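Local atomic coordinates of ABC transporter, substrate binding protein (Mannopine) (Agrobacterium fabrum, PDB entry 5L9S), a protein that serves as the periplasmic substrate-binding protein of an ABC transporter and binds the opine mannopine. Residues G11-K16 with E269-T274. Sequence-based numbering, arbitrary orientation.
Sequences GGTYEK and ETLSCT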
loop_
_atom_site.group_PDB
_atom_site.type_symbol
_atom_site.label_atom_id
_atom_site.label_comp_id
_atom_site.label_asym_id
_atom_site.label_seq_id
_atom_site.Cartn_x
_atom_site.Cartn_y
_atom_site.Cartn_z
ATOM N N GLY A 11 15.742 2.080 0.403
ATOM C CA GLY A 11 16.743 2.725 1.246
ATOM C C GLY A 11 16.147 3.748 2.187
ATOM O O GLY A 11 14.947 3.707 2.487
ATOM N N GLY A 12 17.002 4.650 2.657
ATOM C CA GLY A 12 16.642 5.754 3.540
ATOM C C GLY A 12 15.928 5.416 4.831
ATOM O O GLY A 12 16.379 4.572 5.604
ATOM N N THR A 13 14.821 6.132 5.074
ATOM C CA THR A 13 13.957 6.051 6.262
ATOM C C THR A 13 13.302 4.681 6.394
ATOM O O THR A 13 13.204 4.156 7.505
ATOM C CB THR A 13 12.956 7.224 6.231
ATOM O OG1 THR A 13 13.641 8.372 6.724
ATOM C CG2 THR A 13 11.709 6.977 7.069
ATOM N N TYR A 14 12.874 4.118 5.249
ATOM C CA TYR A 14 12.239 2.820 5.115
ATOM C C TYR A 14 13.208 1.725 5.587
ATOM O O TYR A 14 12.855 0.937 6.467
ATOM C CB TYR A 14 11.818 2.630 3.646
ATOM C CG TYR A 14 10.789 1.548 3.357
ATOM C CD1 TYR A 14 10.113 0.898 4.387
ATOM C CD2 TYR A 14 10.495 1.174 2.051
ATOM C CE1 TYR A 14 9.187 -0.113 4.122
ATOM C CE2 TYR A 14 9.570 0.165 1.771
ATOM C CZ TYR A 14 8.912 -0.472 2.809
ATOM O OH TYR A 14 7.999 -1.455 2.502
ATOM N N GLU A 15 14.443 1.734 5.064
ATOM C CA GLU A 15 15.508 0.796 5.409
ATOM C C GLU A 15 15.907 0.890 6.882
ATOM O O GLU A 15 16.128 -0.138 7.522
ATOM C CB GLU A 15 16.699 1.079 4.521
ATOM C CG GLU A 15 17.848 0.097 4.577
ATOM C CD GLU A 15 18.840 0.438 3.486
ATOM O OE1 GLU A 15 18.742 -0.158 2.386
ATOM O OE2 GLU A 15 19.618 1.398 3.680
ATOM N N LYS A 16 15.989 2.117 7.416
ATOM C CA LYS A 16 16.351 2.403 8.808
ATOM C C LYS A 16 15.356 1.794 9.765
ATOM O O LYS A 16 15.774 1.158 10.735
ATOM C CB LYS A 16 16.444 3.917 9.006
ATOM C CG LYS A 16 17.268 4.376 10.201
ATOM C CD LYS A 16 17.167 5.900 10.377
ATOM C CE LYS A 16 18.251 6.709 9.668
ATOM N NZ LYS A 16 18.062 6.756 8.186
ATOM N N GLU A 269 5.057 1.670 13.622
ATOM C CA GLU A 269 4.901 2.882 14.453
ATOM C C GLU A 269 5.757 3.976 13.777
ATOM O O GLU A 269 5.273 5.078 13.541
ATOM C CB GLU A 269 5.406 2.661 15.895
ATOM C CG GLU A 269 4.359 2.193 16.900
ATOM C CD GLU A 269 4.916 1.398 18.074
ATOM O OE1 GLU A 269 6.017 1.746 18.562
ATOM O OE2 GLU A 269 4.269 0.409 18.488
ATOM N N THR A 270 6.995 3.616 13.392
ATOM C CA THR A 270 7.973 4.466 12.727
ATOM C C THR A 270 7.469 4.964 11.364
ATOM O O THR A 270 7.600 6.154 11.054
ATOM C CB THR A 270 9.295 3.675 12.547
ATOM O OG1 THR A 270 9.699 3.060 13.780
ATOM C CG2 THR A 270 10.417 4.525 11.972
ATOM N N LEU A 271 6.916 4.041 10.543
ATOM C CA LEU A 271 6.491 4.311 9.174
ATOM C C LEU A 271 5.011 4.682 8.975
ATOM O O LEU A 271 4.664 5.101 7.866
ATOM C CB LEU A 271 6.855 3.112 8.281
ATOM C CG LEU A 271 8.342 2.725 8.170
ATOM C CD1 LEU A 271 8.492 1.315 7.666
ATOM C CD2 LEU A 271 9.139 3.713 7.343
ATOM N N SER A 272 4.146 4.557 10.015
ATOM C CA SER A 272 2.702 4.892 9.933
ATOM C C SER A 272 1.951 4.038 8.889
ATOM O O SER A 272 1.227 4.544 8.029
ATOM C CB SER A 272 2.482 6.393 9.701
ATOM O OG SER A 272 2.956 7.176 10.788
ATOM N N CYS A 273 2.122 2.730 8.997
ATOM C CA CYS A 273 1.502 1.766 8.097
ATOM C C CYS A 273 0.770 0.715 8.882
ATOM O O CYS A 273 0.891 0.668 10.108
ATOM C CB CYS A 273 2.542 1.148 7.166
ATOM S SG CYS A 273 4.101 0.699 7.980
ATOM N N THR A 274 -0.033 -0.097 8.173
ATOM C CA THR A 274 -0.811 -1.193 8.726
ATOM C C THR A 274 -0.007 -2.488 8.581
ATOM O O THR A 274 0.197 -2.936 7.451
ATOM C CB THR A 274 -2.195 -1.216 8.047
ATOM O OG1 THR A 274 -2.873 -0.015 8.417
ATOM C CG2 THR A 274 -3.046 -2.430 8.423
#
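Leu271 meets Tyr14 and Thr13 through its two terminal methyls, and the contact can be traced outward along that one side chain. Its CB leaves the backbone toward helix 12-30, and chi1 of -60° sets CG anti to the carbonyl carbon, while an extended chi2 of 161° carries CD1 on to the tyrosine. From CG the branches diverge. Leu271 CD1 comes to 3.7 Å from Tyr14 CD1, and because it lies near the ring plane the methyl meets an edge of the tyrosine, not its face. Leu271 CD2 sits against the backbone at Thr13 and Tyr14, 3.9 Å from Tyr14 CA. The same Leu271 CD2 reaches the threonine methyl, 4.2 Å from Thr13 CG2. The tyrosine and leucine side chains cross at roughly a right angle, whereas Thr13 and Leu271 run past one another in opposite directions. Although the CB of Tyr14 points away from the leucine, its ring swings back toward it, with CG anti to the backbone N (chi1 -162°). No hydrogen bond links the two segments, which bury 149 Å² in all, a small contact near the surface. The phenol OH is tied elsewhere, by a hydrogen bond to Asp236 on strand 224-240. Just past Leu271, Ser272 adopts a positive phi as helix 261-271 ends, and Cys273 is held back to that helix by its disulfide with Cys268. Leu271 thus joins the C-terminal end of helix 261-271 to the N-terminal part of helix 12-30, touching Ala17 as well. The two helices pack in what is probably one lobe of a periplasmic binding protein fold, as in the family, beside strands 103-116 and 224-240, with Tyr14 touching Leu106 and Thr274 continuing onto strand 103-116 through backbone hydrogen bonding with Ser108.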